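Long-range contacts in carboxylic ester hydrolase (Aspergillus niger, PDB 7K4O), which hydrolyses ester bonds in tannins, acting as a fungal tannase (tannin acyl hydrolase) of the alpha/beta-hydrolase clan: residues Leu91-Gly96 and Gln105-Gly110; Tyr179-Gly184 and Trp488-Val493; Tyr458-Ala463 and Gln512-Trp517; Phe477-Met482 and Asn499-Gln504. All blocks are in the same frame, centred on the assembly; numbering follows the deposited sequence.

Contact 1. Residues Leu91-Gly96 and Gln105-Gly110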
loop_
_atom_site.group_PDB
_atom_site.type_symbol
_atom_site.label_atom_id
_atom_site.label_comp_id
_atom_site.label_asym_id
_atom_site.label_seq_id
_atom_site.Cartn_x
_atom_site.Cartn_y
_atom_site.Cartn_z
ATOM N N LEU A 91 10.203 -6.241 13.909
ATOM C CA LEU A 91 9.309 -5.616 12.932
ATOM C C LEU A 91 10.149 -4.887 11.867
ATOM O O LEU A 91 10.838 -3.887 12.197
ATOM C CB LEU A 91 8.360 -4.617 13.594
ATOM C CG LEU A 91 7.409 -3.957 12.606
ATOM C CD1 LEU A 91 6.449 -4.950 12.044
ATOM C CD2 LEU A 91 6.647 -2.774 13.244
ATOM N N SER A 92 10.022 -5.345 10.626
ATOM C CA SER A 92 10.467 -4.563 9.447
ATOM C C SER A 92 9.378 -3.548 9.091
ATOM O O SER A 92 8.221 -3.867 9.117
ATOM C CB SER A 92 10.753 -5.494 8.247
ATOM O OG SER A 92 11.966 -6.192 8.396
ATOM N N THR A 93 9.783 -2.357 8.640
ATOM C CA THR A 93 8.900 -1.273 8.197
ATOM C C THR A 93 9.450 -0.758 6.866
ATOM O O THR A 93 10.631 -0.963 6.572
ATOM C CB THR A 93 8.800 -0.125 9.214
ATOM O OG1 THR A 93 10.066 0.541 9.259
ATOM C CG2 THR A 93 8.418 -0.635 10.594
ATOM N N GLY A 94 8.560 -0.127 6.134
ATOM C CA GLY A 94 8.816 0.277 4.748
ATOM C C GLY A 94 8.338 1.671 4.410
ATOM O O GLY A 94 8.104 2.516 5.314
ATOM N N GLY A 95 8.195 1.911 3.105
ATOM C CA GLY A 95 8.155 3.270 2.554
ATOM C C GLY A 95 6.784 3.733 2.064
ATOM O O GLY A 95 5.721 3.303 2.535
ATOM N N GLY A 96 6.847 4.604 1.061
ATOM C CA GLY A 96 5.700 5.388 0.561
ATOM C C GLY A 96 6.204 6.255 -0.587
ATOM O O GLY A 96 7.327 6.802 -0.471
ATOM N N GLN A 105 7.625 7.460 11.351
ATOM C CA GLN A 105 6.142 7.085 11.492
ATOM C C GLN A 105 5.732 5.574 11.691
ATOM O O GLN A 105 4.670 5.207 12.335
ATOM C CB GLN A 105 5.386 7.657 10.297
ATOM C CG GLN A 105 5.447 9.180 10.226
ATOM C CD GLN A 105 5.061 9.912 11.493
ATOM O OE1 GLN A 105 4.016 9.671 12.073
ATOM N NE2 GLN A 105 5.962 10.761 11.969
ATOM N N SER A 106 6.575 4.653 11.203
ATOM C CA SER A 106 6.224 3.211 11.330
ATOM C C SER A 106 6.897 2.568 12.551
ATOM O O SER A 106 6.268 1.651 13.147
ATOM C CB SER A 106 6.552 2.406 10.079
ATOM O OG SER A 106 5.823 2.870 8.971
ATOM N N LEU A 107 8.131 2.924 12.834
ATOM C CA LEU A 107 8.940 2.273 13.875
ATOM C C LEU A 107 8.233 2.239 15.236
ATOM O O LEU A 107 8.353 1.221 15.938
ATOM C CB LEU A 107 10.322 2.906 13.999
ATOM C CG LEU A 107 11.205 2.887 12.753
ATOM C CD1 LEU A 107 12.471 3.634 13.014
ATOM C CD2 LEU A 107 11.505 1.453 12.380
ATOM N N PRO A 108 7.453 3.259 15.681
ATOM C CA PRO A 108 6.808 3.157 17.003
ATOM C C PRO A 108 5.867 1.961 17.113
ATOM O O PRO A 108 5.668 1.436 18.193
ATOM C CB PRO A 108 5.974 4.454 17.090
ATOM C CG PRO A 108 6.762 5.451 16.207
ATOM C CD PRO A 108 7.256 4.590 15.053
ATOM N N GLY A 109 5.251 1.562 15.992
ATOM C CA GLY A 109 4.257 0.496 15.957
ATOM C C GLY A 109 4.885 -0.850 16.285
ATOM O O GLY A 109 4.115 -1.795 16.526
ATOM N N GLY A 110 6.189 -0.991 16.201
ATOM C CA GLY A 110 6.867 -2.203 16.674
ATOM C C GLY A 110 7.276 -2.095 18.125
ATOM O O GLY A 110 7.027 -3.012 18.914
HETATM O O HOH W 1 5.941 0.778 7.029
#
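Thr-93 and Ser-106 press against each other through carbon: CB of Thr-93 lies 3.5 Å from CB of Ser-106, tighter than ordinary van der Waals contact, and the Thr-93 methyl CG2 rests 3.6 Å from that same Ser-106 CB. The other branch of the threonine, OG1, comes 3.6 Å from CD2 of Leu-107, the two side chains crossing at about a right angle. With chi1 at 69°, OG1 sits between its own backbone N and carbonyl carbon; its hydrogen bond goes to Gly-118 O on strand 115-120, so Leu-107 meets it by packing alone. A second apolar patch is made by Leu-91, whose CD2 methyl comes within 3.5 Å of CA of Gly-110. Glycine suits this place because the methyl can lie directly on the helix backbone.

The polar link is a single water. It accepts from Gly-94 N at 2.9 Å and is hydrogen-bonded to Ser-106 OG, also at 2.9 Å, a task for which a short hydroxyl side chain is well matched. Within 105-110, Gly-109 N donates to Ser-106 O, closing a turn at the approach to the helix.

Strand 89-93 thus meets the helix of its beta-alpha-beta unit just before the glycine loop that carries Gly-96 into the gallic acid pocket. The chemistry implies a junction set by the close fit of methyl groups against a serine and a glycine, with one water supplying the polar connection between loop and serine.

Contact 2. Residues Tyr179-Gly184 and Trp488-Val493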
loop_
_atom_site.group_PDB
_atom_site.type_symbol
_atom_site.label_atom_id
_atom_site.label_comp_id
_atom_site.label_asym_id
_atom_site.label_seq_id
_atom_site.Cartn_x
_atom_site.Cartn_y
_atom_site.Cartn_z
ATOM N N TYR A 179 9.913 -14.057 16.712
ATOM C CA TYR A 179 8.752 -13.819 15.831
ATOM C C TYR A 179 9.017 -12.560 15.013
ATOM O O TYR A 179 9.247 -11.474 15.573
ATOM C CB TYR A 179 7.465 -13.689 16.626
ATOM C CG TYR A 179 7.007 -14.985 17.266
ATOM C CD1 TYR A 179 6.414 -15.953 16.480
ATOM C CD2 TYR A 179 7.243 -15.259 18.593
ATOM C CE1 TYR A 179 5.948 -17.135 17.033
ATOM C CE2 TYR A 179 6.771 -16.454 19.162
ATOM C CZ TYR A 179 6.160 -17.388 18.366
ATOM O OH TYR A 179 5.646 -18.590 18.820
ATOM N N ALA A 180 8.988 -12.689 13.697
ATOM C CA ALA A 180 9.389 -11.592 12.795
ATOM C C ALA A 180 8.181 -11.190 11.955
ATOM O O ALA A 180 7.472 -12.062 11.395
ATOM C CB ALA A 180 10.563 -12.044 11.937
ATOM N N TYR A 181 7.992 -9.881 11.846
ATOM C CA TYR A 181 6.807 -9.279 11.211
ATOM C C TYR A 181 7.237 -8.173 10.252
ATOM O O TYR A 181 8.337 -7.640 10.348
ATOM C CB TYR A 181 5.896 -8.715 12.294
ATOM C CG TYR A 181 5.429 -9.729 13.314
ATOM C CD1 TYR A 181 4.400 -10.579 12.998
ATOM C CD2 TYR A 181 6.026 -9.855 14.561
ATOM C CE1 TYR A 181 3.940 -11.531 13.892
ATOM C CE2 TYR A 181 5.573 -10.803 15.463
ATOM C CZ TYR A 181 4.504 -11.604 15.145
ATOM O OH TYR A 181 4.037 -12.513 16.053
ATOM N N TYR A 182 6.316 -7.829 9.372
ATOM C CA TYR A 182 6.387 -6.646 8.503
ATOM C C TYR A 182 5.081 -5.873 8.656
ATOM O O TYR A 182 4.007 -6.461 8.771
ATOM C CB TYR A 182 6.571 -7.012 7.020
ATOM C CG TYR A 182 6.625 -5.785 6.144
ATOM C CD1 TYR A 182 7.787 -5.054 6.097
ATOM C CD2 TYR A 182 5.516 -5.306 5.461
ATOM C CE1 TYR A 182 7.879 -3.890 5.348
ATOM C CE2 TYR A 182 5.599 -4.155 4.691
ATOM C CZ TYR A 182 6.782 -3.452 4.638
ATOM O OH TYR A 182 6.900 -2.269 3.931
ATOM N N GLN A 183 5.190 -4.559 8.577
ATOM C CA GLN A 183 3.986 -3.674 8.548
ATOM C C GLN A 183 4.237 -2.496 7.603
ATOM O O GLN A 183 5.170 -1.717 7.834
ATOM C CB GLN A 183 3.562 -3.220 9.949
ATOM C CG GLN A 183 2.279 -2.392 9.955
ATOM C CD GLN A 183 1.841 -2.027 11.365
ATOM O OE1 GLN A 183 2.682 -1.853 12.242
ATOM N NE2 GLN A 183 0.512 -1.971 11.567
ATOM N N GLY A 184 3.409 -2.376 6.576
ATOM C CA GLY A 184 3.553 -1.245 5.660
ATOM C C GLY A 184 2.348 -1.075 4.767
ATOM O O GLY A 184 1.491 -1.979 4.698
ATOM N N TRP A 488 -2.639 -13.976 16.069
ATOM C CA TRP A 488 -2.752 -15.045 15.070
ATOM C C TRP A 488 -1.494 -15.906 15.127
ATOM O O TRP A 488 -1.576 -17.144 15.304
ATOM C CB TRP A 488 -2.994 -14.439 13.705
ATOM C CG TRP A 488 -3.407 -15.416 12.660
ATOM C CD1 TRP A 488 -3.808 -16.714 12.814
ATOM C CD2 TRP A 488 -3.566 -15.112 11.256
ATOM N NE1 TRP A 488 -4.198 -17.234 11.613
ATOM C CE2 TRP A 488 -4.076 -16.272 10.645
ATOM C CE3 TRP A 488 -3.356 -13.972 10.486
ATOM C CZ2 TRP A 488 -4.380 -16.323 9.280
ATOM C CZ3 TRP A 488 -3.643 -14.024 9.133
ATOM C CH2 TRP A 488 -4.135 -15.190 8.547
ATOM N N VAL A 489 -0.342 -15.305 14.924
ATOM C CA VAL A 489 0.930 -16.044 14.781
ATOM C C VAL A 489 1.344 -16.701 16.109
ATOM O O VAL A 489 1.735 -17.883 16.093
ATOM C CB VAL A 489 2.023 -15.082 14.259
ATOM C CG1 VAL A 489 3.376 -15.746 14.385
ATOM C CG2 VAL A 489 1.748 -14.668 12.824
ATOM N N GLU A 490 1.272 -15.961 17.213
ATOM C CA GLU A 490 1.846 -16.426 18.482
ATOM C C GLU A 490 0.810 -17.169 19.323
ATOM O O GLU A 490 1.242 -18.023 20.131
ATOM C CB GLU A 490 2.452 -15.299 19.286
ATOM C CG GLU A 490 3.518 -14.534 18.494
ATOM C CD GLU A 490 4.262 -13.471 19.268
ATOM O OE1 GLU A 490 4.333 -13.520 20.520
ATOM O OE2 GLU A 490 4.768 -12.552 18.619
ATOM N N ASN A 491 -0.453 -16.832 19.214
ATOM C CA ASN A 491 -1.468 -17.341 20.182
ATOM C C ASN A 491 -2.530 -18.222 19.513
ATOM O O ASN A 491 -3.441 -18.667 20.242
ATOM C CB ASN A 491 -2.118 -16.198 20.942
ATOM C CG ASN A 491 -1.091 -15.311 21.627
ATOM O OD1 ASN A 491 -0.053 -15.785 22.055
ATOM N ND2 ASN A 491 -1.359 -14.025 21.735
ATOM N N GLY A 492 -2.489 -18.441 18.206
ATOM C CA GLY A 492 -3.507 -19.274 17.522
ATOM C C GLY A 492 -4.833 -18.544 17.314
ATOM O O GLY A 492 -5.820 -19.220 16.941
ATOM N N VAL A 493 -4.927 -17.225 17.496
ATOM C CA VAL A 493 -6.246 -16.543 17.348
ATOM C C VAL A 493 -6.478 -16.162 15.879
ATOM O O VAL A 493 -5.877 -15.179 15.385
ATOM C CB VAL A 493 -6.358 -15.340 18.272
ATOM C CG1 VAL A 493 -7.672 -14.619 18.097
ATOM C CG2 VAL A 493 -6.126 -15.734 19.723
HETATM O O HOH W 2 3.837 -18.501 20.930
#
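OE2 of Glu-490 is gripped from two sources: Tyr-181 OH donates a 2.7 Å hydrogen bond to this OE2, and Arg-89 adds a salt bridge through NE. The tyrosine proton goes to the anti lone pair of OE2, the one turned away from OE1, and the carboxylate lies at the edge of the Tyr-181 ring, nearly coplanar with it. The paired guanidinium probably favours the ionised carboxylate.

The same glutamate covers a face of Tyr-179. Its CG stands 3.6 Å from the centroid of the Tyr-179 ring, only 3° off the normal, a CH-pi contact. Because the chain runs on extended (chi2 -175°), the carboxylate follows across the ring and stacks on it, the planes 10° apart. Long, flat-ended glutamate therefore serves both tyrosines at once. Val-489 fills in with its two methyls, CG1 3.7 Å from CD1 of Tyr-179 and CG2 4.0 Å from CE1 of Tyr-181. A water joins Tyr-179 OH to Glu-490 O, the latter at 2.8 Å from the water.

Here the last turn of helix 481-491 packs against parallel strand 179-185 of the central sheet, the layered architecture of an alpha/beta-hydrolase; the strand runs into a GxSxG sequence consistent with its nucleophile elbow.

Contact 3. Residues Tyr458-Ala463 and Gln512-Trp517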
loop_
_atom_site.group_PDB
_atom_site.type_symbol
_atom_site.label_atom_id
_atom_site.label_comp_id
_atom_site.label_asym_id
_atom_site.label_seq_id
_atom_site.Cartn_x
_atom_site.Cartn_y
_atom_site.Cartn_z
ATOM N N TYR A 458 -9.102 -7.967 3.394
ATOM C CA TYR A 458 -10.212 -7.189 3.981
ATOM C C TYR A 458 -10.303 -5.838 3.284
ATOM O O TYR A 458 -9.306 -5.113 3.233
ATOM C CB TYR A 458 -10.018 -7.001 5.492
ATOM C CG TYR A 458 -9.741 -8.253 6.274
ATOM C CD1 TYR A 458 -8.443 -8.717 6.375
ATOM C CD2 TYR A 458 -10.735 -8.943 6.964
ATOM C CE1 TYR A 458 -8.121 -9.843 7.105
ATOM C CE2 TYR A 458 -10.416 -10.074 7.701
ATOM C CZ TYR A 458 -9.110 -10.522 7.786
ATOM O OH TYR A 458 -8.742 -11.655 8.495
ATOM N N THR A 459 -11.478 -5.453 2.784
ATOM C CA THR A 459 -11.656 -4.057 2.337
ATOM C C THR A 459 -12.146 -3.194 3.491
ATOM O O THR A 459 -12.765 -3.731 4.468
ATOM C CB THR A 459 -12.532 -3.941 1.074
ATOM O OG1 THR A 459 -13.918 -4.127 1.380
ATOM C CG2 THR A 459 -12.100 -4.911 -0.017
ATOM N N VAL A 460 -11.844 -1.912 3.433
ATOM C CA VAL A 460 -12.170 -0.987 4.552
ATOM C C VAL A 460 -13.241 -0.015 4.052
ATOM O O VAL A 460 -12.941 0.911 3.272
ATOM C CB VAL A 460 -10.934 -0.247 5.072
ATOM C CG1 VAL A 460 -11.266 0.524 6.341
ATOM C CG2 VAL A 460 -9.773 -1.231 5.302
ATOM N N PRO A 461 -14.489 -0.143 4.563
ATOM C CA PRO A 461 -15.575 0.758 4.158
ATOM C C PRO A 461 -15.229 2.229 4.249
ATOM O O PRO A 461 -14.724 2.714 5.252
ATOM C CB PRO A 461 -16.714 0.434 5.151
ATOM C CG PRO A 461 -16.489 -1.000 5.494
ATOM C CD PRO A 461 -14.966 -1.173 5.492
ATOM N N GLY A 462 -15.477 2.931 3.132
ATOM C CA GLY A 462 -15.286 4.389 3.013
ATOM C C GLY A 462 -13.861 4.912 3.071
ATOM O O GLY A 462 -13.657 6.093 2.866
ATOM N N ALA A 463 -12.847 4.093 3.375
ATOM C CA ALA A 463 -11.475 4.576 3.580
ATOM C C ALA A 463 -10.826 5.004 2.248
ATOM O O ALA A 463 -11.202 4.498 1.151
ATOM C CB ALA A 463 -10.648 3.498 4.251
ATOM N N GLN A 512 -15.551 -1.633 15.138
ATOM C CA GLN A 512 -16.214 -2.332 14.015
ATOM C C GLN A 512 -15.349 -3.506 13.568
ATOM O O GLN A 512 -14.164 -3.574 13.939
ATOM C CB GLN A 512 -16.430 -1.395 12.827
ATOM C CG GLN A 512 -17.676 -0.532 12.995
ATOM C CD GLN A 512 -18.051 0.220 11.734
ATOM O OE1 GLN A 512 -17.898 -0.259 10.613
ATOM N NE2 GLN A 512 -18.531 1.433 11.937
ATOM N N GLN A 513 -15.983 -4.435 12.899
ATOM C CA GLN A 513 -15.324 -5.612 12.340
ATOM C C GLN A 513 -15.342 -5.510 10.812
ATOM O O GLN A 513 -16.355 -5.077 10.247
ATOM C CB GLN A 513 -15.986 -6.863 12.864
ATOM C CG GLN A 513 -15.851 -7.035 14.395
ATOM C CD GLN A 513 -14.398 -7.069 14.825
ATOM O OE1 GLN A 513 -13.617 -7.810 14.250
ATOM N NE2 GLN A 513 -14.050 -6.306 15.854
ATOM N N LEU A 514 -14.294 -6.032 10.167
ATOM C CA LEU A 514 -14.225 -6.095 8.669
ATOM C C LEU A 514 -14.314 -7.523 8.193
ATOM O O LEU A 514 -13.604 -8.422 8.700
ATOM C CB LEU A 514 -12.937 -5.417 8.201
ATOM C CG LEU A 514 -12.596 -4.044 8.727
ATOM C CD1 LEU A 514 -11.227 -3.599 8.199
ATOM C CD2 LEU A 514 -13.644 -3.017 8.336
ATOM N N CYS A 515 -15.230 -7.787 7.252
ATOM C CA CYS A 515 -15.432 -9.101 6.609
ATOM C C CYS A 515 -14.196 -9.487 5.780
ATOM O O CYS A 515 -13.584 -8.592 5.152
ATOM C CB CYS A 515 -16.655 -9.088 5.687
ATOM S SG CYS A 515 -18.189 -8.782 6.613
ATOM N N ALA A 516 -13.848 -10.756 5.824
ATOM C CA ALA A 516 -12.761 -11.374 5.046
ATOM C C ALA A 516 -13.315 -11.759 3.692
ATOM O O ALA A 516 -14.318 -12.495 3.612
ATOM C CB ALA A 516 -12.214 -12.596 5.731
ATOM N N TRP A 517 -12.647 -11.288 2.652
ATOM C CA TRP A 517 -12.901 -11.721 1.262
ATOM C C TRP A 517 -12.985 -13.227 1.236
ATOM O O TRP A 517 -12.186 -13.915 1.863
ATOM C CB TRP A 517 -11.758 -11.209 0.347
ATOM C CG TRP A 517 -11.965 -11.554 -1.093
ATOM C CD1 TRP A 517 -11.437 -12.594 -1.780
ATOM C CD2 TRP A 517 -12.888 -10.905 -1.993
ATOM N NE1 TRP A 517 -11.952 -12.628 -3.055
ATOM C CE2 TRP A 517 -12.858 -11.620 -3.195
ATOM C CE3 TRP A 517 -13.786 -9.839 -1.856
ATOM C CZ2 TRP A 517 -13.674 -11.290 -4.280
ATOM C CZ3 TRP A 517 -14.564 -9.480 -2.945
ATOM C CH2 TRP A 517 -14.521 -10.223 -4.117
HETATM O O HOH W 3 -13.963 -6.915 3.033
#
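Tyr-458 and Leu-514 belong to strand segments 458-460 and 512-514, whose axes approach to 8.1 Å and run 133° apart, well short of antiparallel. A water spans part of the gap, accepting from Thr-459 N at 2.9 Å and donating to Cys-515 O at 2.7 Å.

The Tyr-458 ring slots in beside the second backbone. Its CD2 lies 3.4 Å from Leu-514 O, which sits at the ring edge near the plane, while CE2 touches the methyl CB of Ala-516 at 3.7 Å; a small residue there gives the ring room. Beyond this packing, Tyr-458 OH is hydrogen-bonded to Pro-495 O and Arg-456 NE, so the hydroxyl end is anchored while one side of the ring packs on the second backbone. Leu-514 answers with its two methyls: CD1 lies 4.0 Å from CG2 of Val-460, and CD2 3.6 Å from CD of Pro-461. With CG beside the backbone N (chi1 -50°), the fork reaches both residues. Pro-461 and Gly-462 form the corners of a type II turn, where proline fits the first and glycine, with its positive phi, the second.

Cys-515 is tied by a disulfide to Cys-532. Strand 455-460 is the last of the large mixed sheet and strand 511-514 an outer member of the small antiparallel one; Leu-514 also packs on Leu-498 and Ala-500 of strand 498-502, and Pro-461 touches Val-262 of the calcium site.

Contact 4. Residues Phe477-Met482 and Asn499-Gln504. With NAG (2-acetamido-2-deoxy-beta-D-glucopyranose), chain B; MAN (alpha-D-mannopyranose), chain C.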
loop_
_atom_site.group_PDB
_atom_site.type_symbol
_atom_site.label_atom_id
_atom_site.label_comp_id
_atom_site.label_asym_id
_atom_site.label_seq_id
_atom_site.Cartn_x
_atom_site.Cartn_y
_atom_site.Cartn_z
ATOM N N PHE A 477 -11.347 1.938 10.528
ATOM C CA PHE A 477 -9.974 1.791 10.001
ATOM C C PHE A 477 -9.279 0.762 10.861
ATOM O O PHE A 477 -9.453 0.788 12.078
ATOM C CB PHE A 477 -9.232 3.118 10.017
ATOM C CG PHE A 477 -8.032 3.118 9.110
ATOM C CD1 PHE A 477 -8.171 3.301 7.739
ATOM C CD2 PHE A 477 -6.779 2.889 9.639
ATOM C CE1 PHE A 477 -7.052 3.220 6.914
ATOM C CE2 PHE A 477 -5.667 2.827 8.816
ATOM C CZ PHE A 477 -5.811 2.985 7.456
ATOM N N PRO A 478 -8.481 -0.159 10.268
ATOM C CA PRO A 478 -7.815 -1.196 11.072
ATOM C C PRO A 478 -6.571 -0.618 11.732
ATOM O O PRO A 478 -5.503 -0.549 11.150
ATOM C CB PRO A 478 -7.557 -2.303 10.054
ATOM C CG PRO A 478 -7.309 -1.524 8.747
ATOM C CD PRO A 478 -8.265 -0.330 8.817
ATOM N N GLN A 479 -6.713 -0.178 12.978
ATOM C CA GLN A 479 -5.650 0.493 13.737
ATOM C C GLN A 479 -4.870 -0.508 14.596
ATOM O O GLN A 479 -3.864 -0.133 15.180
ATOM C CB GLN A 479 -6.273 1.594 14.601
ATOM C CG GLN A 479 -5.251 2.461 15.336
ATOM C CD GLN A 479 -5.938 3.584 16.128
ATOM O OE1 GLN A 479 -6.901 3.313 16.861
ATOM N NE2 GLN A 479 -5.392 4.791 16.058
ATOM N N THR A 480 -5.267 -1.756 14.630
ATOM C CA THR A 480 -4.729 -2.726 15.613
ATOM C C THR A 480 -4.147 -3.950 14.891
ATOM O O THR A 480 -4.222 -5.068 15.392
ATOM C CB THR A 480 -5.835 -3.054 16.638
ATOM O OG1 THR A 480 -7.003 -3.556 15.978
ATOM C CG2 THR A 480 -6.109 -1.861 17.543
ATOM N N ASN A 481 -3.580 -3.770 13.688
ATOM C CA ASN A 481 -3.149 -4.945 12.918
ATOM C C ASN A 481 -1.968 -5.656 13.572
ATOM O O ASN A 481 -1.885 -6.884 13.391
ATOM C CB ASN A 481 -2.843 -4.595 11.475
ATOM C CG ASN A 481 -4.093 -4.257 10.700
ATOM O OD1 ASN A 481 -5.216 -4.640 11.081
ATOM N ND2 ASN A 481 -3.908 -3.622 9.541
ATOM N N MET A 482 -1.065 -4.963 14.242
ATOM C CA MET A 482 0.099 -5.645 14.857
ATOM C C MET A 482 -0.395 -6.553 15.997
ATOM O O MET A 482 -0.022 -7.755 16.063
ATOM C CB MET A 482 1.115 -4.642 15.366
ATOM C CG MET A 482 2.368 -5.278 15.857
ATOM S SD MET A 482 3.296 -6.156 14.517
ATOM C CE MET A 482 4.768 -6.466 15.505
ATOM N N ASN A 499 -10.247 -6.616 13.153
ATOM C CA ASN A 499 -10.597 -5.577 14.132
ATOM C C ASN A 499 -10.461 -4.207 13.488
ATOM O O ASN A 499 -9.452 -3.951 12.783
ATOM C CB ASN A 499 -9.684 -5.705 15.344
ATOM C CG ASN A 499 -10.289 -5.138 16.600
ATOM O OD1 ASN A 499 -11.506 -5.298 16.839
ATOM N ND2 ASN A 499 -9.433 -4.492 17.372
ATOM N N ALA A 500 -11.369 -3.278 13.779
ATOM C CA ALA A 500 -11.282 -1.908 13.261
ATOM C C ALA A 500 -11.869 -0.888 14.232
ATOM O O ALA A 500 -12.614 -1.274 15.164
ATOM C CB ALA A 500 -11.945 -1.828 11.919
ATOM N N THR A 501 -11.511 0.355 14.020
ATOM C CA THR A 501 -11.876 1.468 14.925
ATOM C C THR A 501 -12.276 2.673 14.112
ATOM O O THR A 501 -11.643 2.957 13.086
ATOM C CB THR A 501 -10.739 1.802 15.885
ATOM O OG1 THR A 501 -10.326 0.592 16.513
ATOM C CG2 THR A 501 -11.172 2.825 16.908
ATOM N N VAL A 502 -13.354 3.342 14.539
ATOM C CA VAL A 502 -13.737 4.646 13.954
ATOM C C VAL A 502 -12.826 5.682 14.572
ATOM O O VAL A 502 -12.798 5.804 15.807
ATOM C CB VAL A 502 -15.237 4.934 14.186
ATOM C CG1 VAL A 502 -15.589 6.302 13.618
ATOM C CG2 VAL A 502 -16.085 3.827 13.605
ATOM N N LEU A 503 -12.045 6.392 13.761
ATOM C CA LEU A 503 -10.964 7.255 14.267
ATOM C C LEU A 503 -11.358 8.743 14.259
ATOM O O LEU A 503 -10.535 9.551 14.733
ATOM C CB LEU A 503 -9.694 7.055 13.420
ATOM C CG LEU A 503 -9.137 5.625 13.401
ATOM C CD1 LEU A 503 -7.827 5.533 12.608
ATOM C CD2 LEU A 503 -8.936 5.133 14.830
ATOM N N GLN A 504 -12.501 9.078 13.679
ATOM C CA GLN A 504 -12.889 10.483 13.365
ATOM C C GLN A 504 -14.369 10.652 13.736
ATOM O O GLN A 504 -15.096 9.650 13.779
ATOM C CB GLN A 504 -12.791 10.746 11.851
ATOM C CG GLN A 504 -11.534 11.421 11.346
ATOM C CD GLN A 504 -11.709 11.904 9.916
ATOM O OE1 GLN A 504 -11.626 11.139 8.955
ATOM N NE2 GLN A 504 -11.946 13.201 9.755
HETATM C C1 NAG B . -9.885 -3.936 18.629
HETATM C C2 NAG B . -8.848 -4.161 19.689
HETATM C C3 NAG B . -9.369 -3.609 21.024
HETATM C C4 NAG B . -9.762 -2.142 20.858
HETATM C C5 NAG B . -10.772 -2.051 19.723
HETATM C C6 NAG B . -11.208 -0.617 19.412
HETATM C C7 NAG B . -7.369 -6.030 19.479
HETATM C C8 NAG B . -7.008 -7.442 19.538
HETATM N N2 NAG B . -8.581 -5.554 19.791
HETATM O O3 NAG B . -8.317 -3.698 21.998
HETATM O O4 NAG B . -10.388 -1.752 22.112
HETATM O O5 NAG B . -10.165 -2.572 18.537
HETATM O O6 NAG B . -12.083 -0.596 18.325
HETATM O O7 NAG B . -6.467 -5.320 19.161
HETATM C C1 MAN C . -7.829 4.416 22.910
HETATM C C2 MAN C . -6.504 4.307 22.100
HETATM C C3 MAN C . -6.790 4.856 20.705
HETATM C C4 MAN C . -7.863 4.051 19.976
HETATM C C5 MAN C . -9.111 3.955 20.875
HETATM C C6 MAN C . -10.109 2.922 20.459
HETATM O O2 MAN C . -6.094 2.938 21.988
HETATM O O3 MAN C . -5.510 4.868 20.083
HETATM O O4 MAN C . -8.206 4.715 18.756
HETATM O O5 MAN C . -8.793 3.599 22.239
HETATM O O6 MAN C . -11.373 3.012 21.304
HETATM O O HOH W 4 -8.623 -1.207 14.999
HETATM O O HOH W 5 -8.113 1.116 17.906
HETATM O O HOH W 6 -6.836 -3.972 13.268
#
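An antiparallel bridge between Phe-477 and Thr-501 joins strand 476-477 to the middle strand of a three-stranded sheet. It is a hydrogen-bonded pair: Phe-477 N donates to Thr-501 O at 2.8 Å, and Thr-501 N returns a bond to Phe-477 O at 2.9 Å and 160°. Beside it, Leu-503 spreads its methyls, CD1 lying 3.8 Å from CB of Phe-477 and CD2 3.4 Å from OE1 of Gln-479.

After Pro-478 the chain turns towards helix 481-491, with Thr-480 at the N-cap position. The Thr-480 side chain makes no capping bond; OG1 instead accepts from ND2 of Asn-499 at 3.0 Å and 153°, accepts a hydrogen bond from one water and donates one to another.

Asn-499, Ala-500 and Thr-501 form an N-X-T glycosylation sequon, and ND2 of Asn-499 carries an N-acetylglucosamine through a covalent bond to C1. The remaining amide proton of ND2 makes the bond to Thr-480, while OD1 accepts from Gln-513 and Asn-511, which fixes the amide's rotation. Thr-501, the sequon threonine, shares a hydrogen bond between OG1 and O6 of the sugar at 2.8 Å. Gln-479 has the length to reach further along the glycan: with its carbon chain extended (chi2 177°), it receives a 2.7 Å bond at OE1 from O4 of a mannose, and a water links this OE1 to Thr-501 OG1.

In the fold
Contacts 1, 3 and 4 are buried, whereas contact 2 lies nearer the surface and is only partly covered. Contacts 1 and 2 sit on neighbouring strands of the large sheet, where Ser-92 lies against both Tyr-181 and Gln-183 of the next strand; contact 3 holds the far edge of that sheet. Helix 481-491 starts in contact 4 and ends in contact 2, and Met-482 packs on both Leu-91 and Tyr-181. Contacts 3 and 4 share the small antiparallel sheet. The chemistry follows position: methyls tight on a serine and a glycine in contact 1, a carboxylate shared by two tyrosines in contact 2, aromatic and aliphatic packing with one bridging water in contact 3, and polar groups around a glycan in contact 4.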